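Local coordinates for 8-demethyl-8-aminoriboflavin-5'-phosphate synthase (Streptomyces davawensis, PDB 5MLD), which replaces the C-8 methyl group of FMN with an amino group from glutamate, yielding 8-amino-8-demethylriboflavin 5'-phosphate on the way to the antibiotic roseoflavin, at residues 27-32 against 39-44; 78-83 against 119-124; 102-107 against 146-151. All blocks are in the same frame, centred on the assembly; numbering follows the deposited sequence.

Interaction 1 (27-32 against 39-44); sequences KAVPLY and TEVVRV
Val29 and Val41 form the apolar half of this contact: Val29 CG2 rests against Val41 CG2 at 3.8 Å. Val29 divides its two methyls between two strand residues. With CG1 anti to the backbone N (chi1 165°), that branch is directed at Thr39, while CG2 is left for the valine two residues further along the strand. The methyl of Thr39 makes a second apolar touch, with Thr39 CG2 only 3.3 Å from Tyr32 CB. The threonine therefore meets the root of the tyrosine side chain, coming obliquely to the ring, whose far end turns away from the strand.

The other branch of Thr39, OG1, touches Val29 CG1 at 3.4 Å by van der Waals contact; a chi1 of 62° sets this oxygen close to both the backbone N and C of its own residue. The hydroxyl finds its hydrogen-bond partner in Glu33 OE2, just beyond the helical segment, and the phenol of Tyr32 reaches Thr196 OG1.

Within 27-32 the helix is kinked at Pro30, whose imide N cannot bond to the preceding turn; Tyr32 N resumes the pattern with Ala28 O at 3.0 Å. The local axes of helix 27-32 and strand 39-43 run almost antiparallel (158°) and come within 9.1 Å, as expected where a beta-alpha-beta crossover turns back into its second strand. Strand 38-43 pairs in parallel with strand 4-9, whose Ile7 also packs on Val29, while Tyr32 is wedged between strand 84-92, at Ile84 and Val86, and the long helix 183-205.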
ATOM      1  N   LYS A  27      24.298 -12.154   6.399  1.00 15.23           N
ATOM      2  CA  LYS A  27      24.181 -12.089   7.860  1.00 22.56           C
ATOM      3  C   LYS A  27      23.230 -13.156   8.402  1.00 19.45           C
ATOM      4  O   LYS A  27      23.484 -13.742   9.469  1.00 21.19           O
ATOM      5  CB  LYS A  27      23.673 -10.719   8.317  1.00 18.86           C
ATOM      6  CG  LYS A  27      24.494  -9.497   7.899  1.00 25.47           C
ATOM      7  CD  LYS A  27      25.724  -9.362   8.748  1.00 27.48           C
ATOM      8  CE  LYS A  27      26.230  -7.923   8.732  1.00 27.00           C
ATOM      9  NZ  LYS A  27      27.599  -7.858   9.252  1.00 29.61           N
ATOM     10  N   ALA A  28      22.117 -13.393   7.701  1.00 16.64           N
ATOM     11  CA  ALA A  28      21.084 -14.292   8.210  1.00 18.73           C
ATOM     12  C   ALA A  28      21.533 -15.751   8.193  1.00 20.44           C
ATOM     13  O   ALA A  28      21.151 -16.534   9.074  1.00 18.56           O
ATOM     14  CB  ALA A  28      19.813 -14.136   7.387  1.00 19.01           C
ATOM     15  N   VAL A  29      22.291 -16.154   7.173  1.00 16.56           N
ATOM     16  CA  VAL A  29      22.618 -17.577   7.017  1.00 19.02           C
ATOM     17  C   VAL A  29      23.350 -18.137   8.236  1.00 19.19           C
ATOM     18  O   VAL A  29      22.894 -19.157   8.785  1.00 21.38           O
ATOM     19  CB  VAL A  29      23.384 -17.804   5.701  1.00 18.68           C
ATOM     20  CG1 VAL A  29      24.054 -19.186   5.688  1.00 21.68           C
ATOM     21  CG2 VAL A  29      22.445 -17.597   4.489  1.00 17.00           C
ATOM     22  N   PRO A  30      24.463 -17.554   8.708  1.00 19.18           N
ATOM     23  CA  PRO A  30      25.127 -18.157   9.884  1.00 20.17           C
ATOM     24  C   PRO A  30      24.272 -18.116  11.132  1.00 22.71           C
ATOM     25  O   PRO A  30      24.416 -18.996  11.992  1.00 20.79           O
ATOM     26  CB  PRO A  30      26.410 -17.330  10.058  1.00 21.93           C
ATOM     27  CG  PRO A  30      26.150 -16.064   9.331  1.00 23.81           C
ATOM     28  CD  PRO A  30      25.230 -16.409   8.193  1.00 22.07           C
ATOM     29  N   LEU A  31      23.379 -17.132  11.261  1.00 21.22           N
ATOM     30  CA  LEU A  31      22.490 -17.108  12.417  1.00 19.81           C
ATOM     31  C   LEU A  31      21.503 -18.273  12.378  1.00 22.05           C
ATOM     32  O   LEU A  31      21.259 -18.920  13.406  1.00 21.60           O
ATOM     33  CB  LEU A  31      21.748 -15.775  12.498  1.00 18.80           C
ATOM     34  CG  LEU A  31      22.608 -14.534  12.716  1.00 19.12           C
ATOM     35  CD1 LEU A  31      21.731 -13.304  12.548  1.00 21.05           C
ATOM     36  CD2 LEU A  31      23.284 -14.545  14.087  1.00 22.84           C
ATOM     37  N   TYR A  32      20.928 -18.568  11.206  1.00 16.92           N
ATOM     38  CA  TYR A  32      20.057 -19.739  11.113  1.00 19.14           C
ATOM     39  C   TYR A  32      20.831 -21.015  11.411  1.00 21.20           C
ATOM     40  O   TYR A  32      20.333 -21.895  12.125  1.00 22.64           O
ATOM     41  CB  TYR A  32      19.405 -19.842   9.734  1.00 18.62           C
ATOM     42  CG  TYR A  32      18.140 -19.035   9.569  1.00 17.36           C
ATOM     43  CD1 TYR A  32      17.050 -19.255  10.390  1.00 19.18           C
ATOM     44  CD2 TYR A  32      18.037 -18.041   8.587  1.00 19.79           C
ATOM     45  CE1 TYR A  32      15.893 -18.522  10.254  1.00 18.92           C
ATOM     46  CE2 TYR A  32      16.881 -17.302   8.437  1.00 18.36           C
ATOM     47  CZ  TYR A  32      15.804 -17.549   9.275  1.00 19.99           C
ATOM     48  OH  TYR A  32      14.649 -16.823   9.166  1.00 18.63           O
ATOM     49  N   THR A  39      20.207 -24.017   5.976  1.00 18.39           N
ATOM     50  CA  THR A  39      19.811 -22.954   5.063  1.00 18.91           C
ATOM     51  C   THR A  39      20.171 -23.306   3.631  1.00 22.67           C
ATOM     52  O   THR A  39      21.165 -23.992   3.367  1.00 26.18           O
ATOM     53  CB  THR A  39      20.475 -21.626   5.413  1.00 23.22           C
ATOM     54  OG1 THR A  39      21.899 -21.757   5.290  1.00 25.31           O
ATOM     55  CG2 THR A  39      20.117 -21.225   6.808  1.00 24.96           C
ATOM     56  N   GLU A  40      19.365 -22.801   2.708  1.00 22.33           N
ATOM     57  CA  GLU A  40      19.683 -22.858   1.289  1.00 20.61           C
ATOM     58  C   GLU A  40      19.324 -21.512   0.691  1.00 20.07           C
ATOM     59  O   GLU A  40      18.234 -21.001   0.958  1.00 20.22           O
ATOM     60  CB  GLU A  40      18.894 -23.962   0.595  1.00 23.44           C
ATOM     61  CG  GLU A  40      19.164 -24.052  -0.889  1.00 22.69           C
ATOM     62  CD  GLU A  40      18.575 -25.311  -1.484  1.00 36.16           C
ATOM     63  OE1 GLU A  40      17.682 -25.918  -0.838  1.00 32.43           O
ATOM     64  OE2 GLU A  40      19.014 -25.693  -2.592  1.00 38.65           O
ATOM     65  N   VAL A  41      20.222 -20.940  -0.108  1.00 15.25           N
ATOM     66  CA  VAL A  41      19.963 -19.674  -0.791  1.00 17.38           C
ATOM     67  C   VAL A  41      19.788 -19.982  -2.268  1.00 17.85           C
ATOM     68  O   VAL A  41      20.630 -20.659  -2.869  1.00 18.44           O
ATOM     69  CB  VAL A  41      21.104 -18.657  -0.584  1.00 16.91           C
ATOM     70  CG1 VAL A  41      20.772 -17.331  -1.304  1.00 16.41           C
ATOM     71  CG2 VAL A  41      21.384 -18.410   0.881  1.00 17.11           C
ATOM     72  N   VAL A  42      18.706 -19.487  -2.856  1.00 18.01           N
ATOM     73  CA  VAL A  42      18.455 -19.616  -4.288  1.00 16.62           C
ATOM     74  C   VAL A  42      18.299 -18.215  -4.848  1.00 18.41           C
ATOM     75  O   VAL A  42      17.542 -17.412  -4.295  1.00 15.46           O
ATOM     76  CB  VAL A  42      17.199 -20.460  -4.564  1.00 18.11           C
ATOM     77  CG1 VAL A  42      16.787 -20.350  -6.014  1.00 18.92           C
ATOM     78  CG2 VAL A  42      17.468 -21.921  -4.194  1.00 20.59           C
ATOM     79  N   ARG A  43      19.042 -17.901  -5.913  1.00 15.01           N
ATOM     80  CA  ARG A  43      18.848 -16.617  -6.596  1.00 16.20           C
ATOM     81  C   ARG A  43      17.944 -16.904  -7.780  1.00 16.58           C
ATOM     82  O   ARG A  43      18.377 -17.499  -8.768  1.00 17.46           O
ATOM     83  CB  ARG A  43      20.156 -15.971  -7.047  1.00 16.18           C
ATOM     84  CG  ARG A  43      19.859 -14.612  -7.655  1.00 15.71           C
ATOM     85  CD  ARG A  43      21.138 -13.902  -8.152  1.00 15.78           C
ATOM     86  NE  ARG A  43      22.107 -13.661  -7.079  1.00 14.69           N
ATOM     87  CZ  ARG A  43      23.152 -12.849  -7.196  1.00 20.78           C
ATOM     88  NH1 ARG A  43      23.337 -12.188  -8.325  1.00 17.12           N
ATOM     89  NH2 ARG A  43      24.004 -12.675  -6.188  1.00 17.77           N
ATOM     90  N   VAL A  44      16.670 -16.518  -7.653  1.00 16.28           N
ATOM     91  CA  VAL A  44      15.647 -17.069  -8.526  1.00 16.53           C
ATOM     92  C   VAL A  44      15.848 -16.629  -9.973  1.00 16.46           C
ATOM     93  O   VAL A  44      15.515 -17.380 -10.896  1.00 18.69           O
ATOM     94  CB  VAL A  44      14.241 -16.698  -8.003  1.00 21.94           C
ATOM     95  CG1 VAL A  44      14.056 -17.198  -6.572  1.00 19.34           C
ATOM     96  CG2 VAL A  44      14.035 -15.206  -8.040  1.00 19.76           C
TER

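Interaction 2 (78-83 against 119-124); sequences KIREAD and QFPLYN
The guanidinium of Arg80 touches the ring of Pro121, meeting it obliquely. From CB the side chain runs out through CG and CD, chi2 being fully extended at 177°, and then bends at chi3, which swings the charged end over to the proline; the side chain also packs on Met110. CZ comes 4.0 Å from Pro121 CB, and NH1 is similarly placed. NH2 makes the closest approach, 3.6 Å from Pro121 CB, and also touches CG of the same ring. The contact is van der Waals in kind. Leu122 CD2 approaches the helix backbone near Arg80 CA and lies 4.4 Å from Ile79 CG2; Tyr154 packs on both Leu122 and Ile79.

The contact joins the C-terminal end of helix 72-81 to the loop that feeds strand 125-132, which pairs in parallel with strand 84-92 in the central sheet of the flavodoxin-like fold. A type I turn from Phe120 to Tyr123, with Tyr123 N bonded to Phe120 O at 3.1 Å, shapes the loop.

Water links the two backbones. Water 1 donates to Pro121 O at 2.8 Å and, weakly, to Arg80 O; water 2 donates to Asp83 O at 3.0 Å and to Asn124 O at 2.8 Å. Lys125 NZ adds direct bonds to the carbonyls of Arg80 and Ala82, gripping the chain where the helix ends. Inside the loop, Asn124 ND2 donates to Gln119 OE1 at 3.3 Å, a bent bond of 141° with the donor tilted from the carbonyl plane.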
ATOM      1  N   LYS A  78      11.323 -27.284  -3.524  1.00 20.34           N
ATOM      2  CA  LYS A  78      12.101 -26.730  -2.414  1.00 20.02           C
ATOM      3  C   LYS A  78      11.223 -25.907  -1.475  1.00 21.58           C
ATOM      4  O   LYS A  78      11.403 -25.940  -0.251  1.00 22.48           O
ATOM      5  CB  LYS A  78      13.263 -25.884  -2.943  1.00 25.61           C
ATOM      6  CG  LYS A  78      14.367 -26.712  -3.598  1.00 28.58           C
ATOM      7  CD  LYS A  78      15.635 -25.907  -3.837  1.00 29.77           C
ATOM      8  CE  LYS A  78      16.753 -26.812  -4.314  1.00 33.28           C
ATOM      9  NZ  LYS A  78      17.150 -27.777  -3.256  1.00 35.45           N
ATOM     10  N   ILE A  79      10.282 -25.143  -2.028  1.00 20.77           N
ATOM     11  CA  ILE A  79       9.398 -24.347  -1.185  1.00 19.50           C
ATOM     12  C   ILE A  79       8.485 -25.253  -0.371  1.00 22.42           C
ATOM     13  O   ILE A  79       8.223 -24.999   0.810  1.00 23.23           O
ATOM     14  CB  ILE A  79       8.589 -23.364  -2.048  1.00 21.69           C
ATOM     15  CG1 ILE A  79       9.519 -22.356  -2.725  1.00 21.71           C
ATOM     16  CG2 ILE A  79       7.542 -22.671  -1.212  1.00 19.94           C
ATOM     17  CD1 ILE A  79       8.828 -21.536  -3.806  1.00 19.15           C
ATOM     18  N   ARG A  80       7.985 -26.325  -0.982  1.00 23.33           N
ATOM     19  CA  ARG A  80       7.149 -27.263  -0.239  1.00 25.20           C
ATOM     20  C   ARG A  80       7.918 -27.910   0.903  1.00 23.65           C
ATOM     21  O   ARG A  80       7.346 -28.199   1.960  1.00 27.29           O
ATOM     22  CB  ARG A  80       6.612 -28.345  -1.166  1.00 25.52           C
ATOM     23  CG  ARG A  80       5.534 -27.881  -2.095  1.00 31.40           C
ATOM     24  CD  ARG A  80       5.158 -29.041  -2.989  1.00 36.15           C
ATOM     25  NE  ARG A  80       3.758 -28.975  -3.371  1.00 47.76           N
ATOM     26  CZ  ARG A  80       2.768 -29.400  -2.596  1.00 44.67           C
ATOM     27  NH1 ARG A  80       3.030 -29.923  -1.403  1.00 45.55           N
ATOM     28  NH2 ARG A  80       1.522 -29.307  -3.012  1.00 48.32           N
ATOM     29  N   GLU A  81       9.207 -28.164   0.700  1.00 23.45           N
ATOM     30  CA  GLU A  81      10.004 -28.836   1.715  1.00 22.73           C
ATOM     31  C   GLU A  81      10.514 -27.906   2.808  1.00 22.42           C
ATOM     32  O   GLU A  81      10.865 -28.388   3.890  1.00 26.05           O
ATOM     33  CB  GLU A  81      11.197 -29.543   1.071  1.00 26.92           C
ATOM     34  CG  GLU A  81      10.822 -30.626   0.078  1.00 37.54           C
ATOM     35  CD  GLU A  81      12.045 -31.164  -0.664  1.00 47.88           C
ATOM     36  OE1 GLU A  81      13.154 -31.129  -0.088  1.00 55.04           O
ATOM     37  OE2 GLU A  81      11.905 -31.621  -1.819  1.00 52.44           O
ATOM     38  N   ALA A  82      10.576 -26.601   2.562  1.00 20.22           N
ATOM     39  CA  ALA A  82      11.194 -25.696   3.519  1.00 17.89           C
ATOM     40  C   ALA A  82      10.218 -25.362   4.643  1.00 18.98           C
ATOM     41  O   ALA A  82       9.046 -25.061   4.397  1.00 20.59           O
ATOM     42  CB  ALA A  82      11.653 -24.418   2.826  1.00 18.14           C
ATOM     43  N   ASP A  83      10.714 -25.410   5.877  1.00 18.13           N
ATOM     44  CA  ASP A  83       9.893 -25.045   7.022  1.00 19.75           C
ATOM     45  C   ASP A  83       9.826 -23.538   7.197  1.00 19.36           C
ATOM     46  O   ASP A  83       8.817 -23.018   7.689  1.00 18.86           O
ATOM     47  CB  ASP A  83      10.448 -25.725   8.271  1.00 18.95           C
ATOM     48  CG  ASP A  83      10.645 -27.206   8.057  1.00 23.66           C
ATOM     49  OD1 ASP A  83       9.622 -27.917   8.086  1.00 25.10           O
ATOM     50  OD2 ASP A  83      11.799 -27.655   7.823  1.00 25.04           O
ATOM     51  N   GLN A 119      -5.906 -28.931   4.835  1.00 30.87           N
ATOM     52  CA  GLN A 119      -5.247 -27.637   4.893  1.00 30.94           C
ATOM     53  C   GLN A 119      -4.545 -27.375   3.571  1.00 31.92           C
ATOM     54  O   GLN A 119      -4.228 -28.301   2.824  1.00 29.94           O
ATOM     55  CB  GLN A 119      -4.242 -27.578   6.042  1.00 27.93           C
ATOM     56  CG  GLN A 119      -4.894 -27.597   7.413  1.00 31.84           C
ATOM     57  CD  GLN A 119      -3.908 -27.850   8.522  1.00 30.68           C
ATOM     58  OE1 GLN A 119      -2.727 -28.112   8.275  1.00 25.61           O
ATOM     59  NE2 GLN A 119      -4.384 -27.773   9.766  1.00 28.01           N
ATOM     60  N   PHE A 120      -4.316 -26.090   3.282  1.00 29.90           N
ATOM     61  CA  PHE A 120      -3.532 -25.731   2.110  1.00 27.58           C
ATOM     62  C   PHE A 120      -2.117 -26.300   2.245  1.00 26.95           C
ATOM     63  O   PHE A 120      -1.641 -26.541   3.359  1.00 26.70           O
ATOM     64  CB  PHE A 120      -3.506 -24.205   1.934  1.00 26.14           C
ATOM     65  CG  PHE A 120      -4.874 -23.572   1.868  1.00 26.22           C
ATOM     66  CD1 PHE A 120      -5.945 -24.232   1.262  1.00 28.00           C
ATOM     67  CD2 PHE A 120      -5.098 -22.319   2.422  1.00 26.50           C
ATOM     68  CE1 PHE A 120      -7.213 -23.640   1.210  1.00 26.75           C
ATOM     69  CE2 PHE A 120      -6.356 -21.721   2.372  1.00 28.90           C
ATOM     70  CZ  PHE A 120      -7.423 -22.385   1.765  1.00 26.71           C
ATOM     71  N   PRO A 121      -1.425 -26.519   1.116  1.00 25.79           N
ATOM     72  CA  PRO A 121      -0.134 -27.230   1.161  1.00 29.99           C
ATOM     73  C   PRO A 121       0.938 -26.538   1.976  1.00 26.96           C
ATOM     74  O   PRO A 121       1.836 -27.219   2.486  1.00 25.72           O
ATOM     75  CB  PRO A 121       0.279 -27.310  -0.317  1.00 25.86           C
ATOM     76  CG  PRO A 121      -0.956 -27.147  -1.066  1.00 32.88           C
ATOM     77  CD  PRO A 121      -1.865 -26.277  -0.264  1.00 27.46           C
ATOM     78  N   LEU A 122       0.888 -25.215   2.117  1.00 24.28           N
ATOM     79  CA  LEU A 122       1.944 -24.489   2.815  1.00 25.25           C
ATOM     80  C   LEU A 122       1.587 -24.182   4.268  1.00 22.03           C
ATOM     81  O   LEU A 122       2.311 -23.439   4.939  1.00 20.86           O
ATOM     82  CB  LEU A 122       2.284 -23.202   2.047  1.00 23.01           C
ATOM     83  CG  LEU A 122       2.758 -23.471   0.610  1.00 26.03           C
ATOM     84  CD1 LEU A 122       3.177 -22.198  -0.109  1.00 24.40           C
ATOM     85  CD2 LEU A 122       3.909 -24.472   0.586  1.00 25.54           C
ATOM     86  N   TYR A 123       0.494 -24.741   4.771  1.00 22.99           N
ATOM     87  CA  TYR A 123       0.162 -24.613   6.186  1.00 22.47           C
ATOM     88  C   TYR A 123       1.292 -25.125   7.073  1.00 23.00           C
ATOM     89  O   TYR A 123       2.033 -26.045   6.712  1.00 22.39           O
ATOM     90  CB  TYR A 123      -1.131 -25.375   6.498  1.00 20.48           C
ATOM     91  CG  TYR A 123      -2.301 -24.437   6.741  1.00 20.56           C
ATOM     92  CD1 TYR A 123      -2.790 -23.639   5.719  1.00 21.32           C
ATOM     93  CD2 TYR A 123      -2.912 -24.358   7.982  1.00 21.71           C
ATOM     94  CE1 TYR A 123      -3.846 -22.779   5.925  1.00 22.31           C
ATOM     95  CE2 TYR A 123      -3.971 -23.504   8.202  1.00 21.76           C
ATOM     96  CZ  TYR A 123      -4.435 -22.718   7.175  1.00 20.55           C
ATOM     97  OH  TYR A 123      -5.485 -21.854   7.375  1.00 21.85           O
ATOM     98  N   ASN A 124       1.411 -24.507   8.252  1.00 20.31           N
ATOM     99  CA  ASN A 124       2.381 -24.814   9.301  1.00 22.72           C
ATOM    100  C   ASN A 124       3.797 -24.398   8.962  1.00 23.51           C
ATOM    101  O   ASN A 124       4.738 -24.784   9.677  1.00 22.10           O
ATOM    102  CB  ASN A 124       2.344 -26.295   9.675  1.00 21.94           C
ATOM    103  CG  ASN A 124       0.962 -26.705  10.049  1.00 27.35           C
ATOM    104  OD1 ASN A 124       0.419 -26.184  11.014  1.00 27.27           O
ATOM    105  ND2 ASN A 124       0.348 -27.571   9.251  1.00 26.57           N
TER
HETATM  106  O   HOH W   1       4.037 -28.449   1.167  1.00 34.76           O
HETATM  107  O   HOH W   2       7.451 -24.185  10.122  1.00 26.45           O

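Interaction 3 (102-107 against 146-151); sequences VILEKL and LNNLGR
Leu104 and Leu149 turn to each other with the same first torsion: in each, CG lies beside the backbone N and opposite the carbonyl carbon (chi1 -69° in Leu104). This brings one methyl of each into the gap between the helices, Leu104 CD2 and Leu149 CD2 meeting at 3.7 Å with the side chains crossed at about a right angle. Asn148 instead has CG anti to its own N (chi1 -178°), which extends the amide alongside Leu104, ND2 standing 3.9 Å from Leu104 CD2. Asn148 was modelled in two conformers, so that touch is less certain. In this conformer ND2 bonds to Asn108 OD1. Leu107 CD2 adds a looser contact, 4.5 Å from Leu149 CD2.

The contact packs two near-parallel helices of the flavodoxin-like fold, 98-107 and 138-152, whose segments cross at 21° with axes 11.2 Å apart, a spacing bridged by the branched leucine ends. The Asn148 side chain lies about 6 Å from a bound 8-demethyl-8-aminoriboflavin-5'-phosphate, and Leu93 of the fourth subunit packs on both Leu104 and Asn148. Within the chain, Leu149 packs on Ala127 of strand 125-132, and helix 72-81 flanks helix 98-107 at Ile103 and Leu107.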
ATOM      1  N   VAL A 102       6.743 -12.767  -9.873  1.00 13.05           N
ATOM      2  CA  VAL A 102       6.465 -13.973 -10.660  1.00 15.84           C
ATOM      3  C   VAL A 102       6.378 -15.193  -9.749  1.00 20.22           C
ATOM      4  O   VAL A 102       5.445 -16.003  -9.858  1.00 18.98           O
ATOM      5  CB  VAL A 102       7.535 -14.165 -11.748  1.00 19.72           C
ATOM      6  CG1 VAL A 102       7.354 -15.514 -12.436  1.00 18.97           C
ATOM      7  CG2 VAL A 102       7.427 -13.047 -12.778  1.00 19.10           C
ATOM      8  N   ILE A 103       7.362 -15.349  -8.851  1.00 18.32           N
ATOM      9  CA  ILE A 103       7.384 -16.513  -7.968  1.00 20.41           C
ATOM     10  C   ILE A 103       6.105 -16.568  -7.156  1.00 21.93           C
ATOM     11  O   ILE A 103       5.477 -17.627  -7.026  1.00 19.54           O
ATOM     12  CB  ILE A 103       8.617 -16.498  -7.041  1.00 19.10           C
ATOM     13  CG1 ILE A 103       9.913 -16.615  -7.843  1.00 22.50           C
ATOM     14  CG2 ILE A 103       8.500 -17.637  -5.999  1.00 22.29           C
ATOM     15  CD1 ILE A 103       9.878 -17.684  -8.907  1.00 20.39           C
ATOM     16  N   LEU A 104       5.696 -15.419  -6.602  1.00 16.85           N
ATOM     17  CA  LEU A 104       4.492 -15.389  -5.779  1.00 18.27           C
ATOM     18  C   LEU A 104       3.238 -15.647  -6.614  1.00 20.01           C
ATOM     19  O   LEU A 104       2.306 -16.314  -6.153  1.00 19.88           O
ATOM     20  CB  LEU A 104       4.399 -14.052  -5.039  1.00 23.98           C
ATOM     21  CG  LEU A 104       5.425 -13.771  -3.931  1.00 24.19           C
ATOM     22  CD1 LEU A 104       5.294 -12.336  -3.460  1.00 26.17           C
ATOM     23  CD2 LEU A 104       5.203 -14.725  -2.770  1.00 27.85           C
ATOM     24  N   GLU A 105       3.188 -15.125  -7.841  1.00 17.99           N
ATOM     25  CA  GLU A 105       2.078 -15.446  -8.740  1.00 18.51           C
ATOM     26  C   GLU A 105       1.954 -16.953  -8.958  1.00 23.85           C
ATOM     27  O   GLU A 105       0.849 -17.519  -8.903  1.00 21.55           O
ATOM     28  CB  GLU A 105       2.258 -14.732 -10.086  1.00 19.76           C
ATOM     29  CG  GLU A 105       1.919 -13.247 -10.075  1.00 20.89           C
ATOM     30  CD  GLU A 105       2.344 -12.545 -11.353  1.00 20.12           C
ATOM     31  OE1 GLU A 105       3.202 -13.100 -12.105  1.00 17.42           O
ATOM     32  OE2 GLU A 105       1.800 -11.443 -11.622  1.00 20.96           O
ATOM     33  N   LYS A 106       3.074 -17.620  -9.245  1.00 21.95           N
ATOM     34  CA  LYS A 106       3.022 -19.060  -9.480  1.00 22.42           C
ATOM     35  C   LYS A 106       2.717 -19.829  -8.203  1.00 25.67           C
ATOM     36  O   LYS A 106       2.001 -20.844  -8.240  1.00 21.41           O
ATOM     37  CB  LYS A 106       4.334 -19.518 -10.101  1.00 23.30           C
ATOM     38  CG  LYS A 106       4.547 -18.865 -11.465  1.00 26.59           C
ATOM     39  CD  LYS A 106       5.847 -19.297 -12.126  1.00 26.73           C
ATOM     40  CE  LYS A 106       5.761 -20.673 -12.792  1.00 25.01           C
ATOM     41  NZ  LYS A 106       5.027 -20.649 -14.077  1.00 23.63           N
ATOM     42  N   LEU A 107       3.221 -19.347  -7.071  1.00 21.42           N
ATOM     43  CA  LEU A 107       2.962 -20.017  -5.804  1.00 23.32           C
ATOM     44  C   LEU A 107       1.482 -19.967  -5.438  1.00 29.68           C
ATOM     45  O   LEU A 107       0.986 -20.860  -4.742  1.00 33.35           O
ATOM     46  CB  LEU A 107       3.826 -19.389  -4.704  1.00 22.75           C
ATOM     47  CG  LEU A 107       4.073 -20.197  -3.434  1.00 29.50           C
ATOM     48  CD1 LEU A 107       4.648 -21.552  -3.773  1.00 22.34           C
ATOM     49  CD2 LEU A 107       4.999 -19.459  -2.470  1.00 23.83           C
ATOM     50  N   LEU A 146       3.976 -10.231   3.120  1.00 16.94           N
ATOM     51  CA  LEU A 146       3.637 -11.112   4.236  1.00 18.26           C
ATOM     52  C   LEU A 146       2.143 -11.397   4.286  1.00 23.62           C
ATOM     53  O   LEU A 146       1.738 -12.507   4.668  1.00 19.44           O
ATOM     54  CB  LEU A 146       4.138 -10.514   5.558  1.00 22.11           C
ATOM     55  CG  LEU A 146       5.663 -10.584   5.696  1.00 19.82           C
ATOM     56  CD1 LEU A 146       6.151  -9.717   6.834  1.00 21.97           C
ATOM     57  CD2 LEU A 146       6.138 -12.058   5.848  1.00 17.05           C
ATOM     58  N   ASN A 147       1.317 -10.423   3.896  1.00 18.81           N
ATOM     59  CA  ASN A 147      -0.114 -10.678   3.742  1.00 22.22           C
ATOM     60  C   ASN A 147      -0.364 -11.792   2.731  1.00 23.46           C
ATOM     61  O   ASN A 147      -1.149 -12.714   2.988  1.00 21.89           O
ATOM     62  CB  ASN A 147      -0.851  -9.405   3.306  1.00 17.49           C
ATOM     63  CG  ASN A 147      -2.352  -9.653   3.073  1.00 26.07           C
ATOM     64  OD1 ASN A 147      -2.832  -9.733   1.931  1.00 32.24           O
ATOM     65  ND2 ASN A 147      -3.079  -9.825   4.156  1.00 23.71           N
ATOM     66  N   ASN A 148       0.286 -11.726   1.566  1.00 19.93           N
ATOM     67  CA  ASN A 148       0.061 -12.762   0.561  0.54 19.04           C
ATOM     68  C   ASN A 148       0.522 -14.126   1.047  1.00 19.99           C
ATOM     69  O   ASN A 148      -0.153 -15.134   0.805  1.00 21.32           O
ATOM     70  CB  ASN A 148       0.763 -12.436  -0.751  0.54 19.79           C
ATOM     71  CG  ASN A 148       0.491 -13.490  -1.804  0.54 22.83           C
ATOM     72  OD1 ASN A 148      -0.578 -13.498  -2.414  0.54 27.76           O
ATOM     73  ND2 ASN A 148       1.432 -14.410  -1.994  0.54 22.95           N
ATOM     74  N   LEU A 149       1.672 -14.188   1.722  1.00 18.61           N
ATOM     75  CA  LEU A 149       2.133 -15.475   2.239  1.00 18.96           C
ATOM     76  C   LEU A 149       1.191 -15.988   3.315  1.00 19.87           C
ATOM     77  O   LEU A 149       0.919 -17.194   3.383  1.00 19.00           O
ATOM     78  CB  LEU A 149       3.559 -15.352   2.767  1.00 15.71           C
ATOM     79  CG  LEU A 149       4.606 -15.099   1.678  1.00 20.76           C
ATOM     80  CD1 LEU A 149       5.989 -14.977   2.312  1.00 19.97           C
ATOM     81  CD2 LEU A 149       4.572 -16.196   0.586  1.00 17.42           C
ATOM     82  N   GLY A 150       0.675 -15.075   4.148  1.00 19.81           N
ATOM     83  CA  GLY A 150      -0.361 -15.433   5.110  1.00 18.60           C
ATOM     84  C   GLY A 150      -1.558 -16.117   4.474  1.00 21.06           C
ATOM     85  O   GLY A 150      -2.103 -17.065   5.038  1.00 19.88           O
ATOM     86  N   ARG A 151      -1.982 -15.651   3.286  1.00 17.82           N
ATOM     87  CA  ARG A 151      -3.130 -16.272   2.611  1.00 22.84           C
ATOM     88  C   ARG A 151      -2.849 -17.721   2.231  1.00 25.48           C
ATOM     89  O   ARG A 151      -3.776 -18.534   2.159  1.00 21.52           O
ATOM     90  CB  ARG A 151      -3.517 -15.487   1.349  1.00 28.24           C
ATOM     91  CG  ARG A 151      -4.283 -14.189   1.590  1.00 33.75           C
ATOM     92  CD  ARG A 151      -4.705 -13.511   0.268  1.00 36.84           C
ATOM     93  NE  ARG A 151      -5.910 -14.081  -0.350  1.00 43.49           N
ATOM     94  CZ  ARG A 151      -5.895 -14.996  -1.318  1.00 37.59           C
ATOM     95  NH1 ARG A 151      -4.737 -15.453  -1.770  1.00 43.79           N
ATOM     96  NH2 ARG A 151      -7.029 -15.459  -1.835  1.00 36.92           N
TER

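From the N terminus, interaction 1 closes first, tying helix 20-34 to strand 38-43 across a short connection. Interactions 2 and 3 both open after it has closed, and they cross each other: 78-83 comes before 102-107, and 119-124 falls between 102-107 and 146-151, so each of these longer closures encloses one segment of the other. Interaction 1 is linked to interaction 2 by the salt bridge from Glu40 OE2 to Lys78 NZ, 2.9 Å. Leu107 joins interactions 2 and 3, packing on both Ile79 and Leu122. These two tie helices 72-81, 98-107 and 138-152 and the 119-124 loop to one another, while interaction 1 serves the central sheet; interactions 2 and 3 both reach the second subunit.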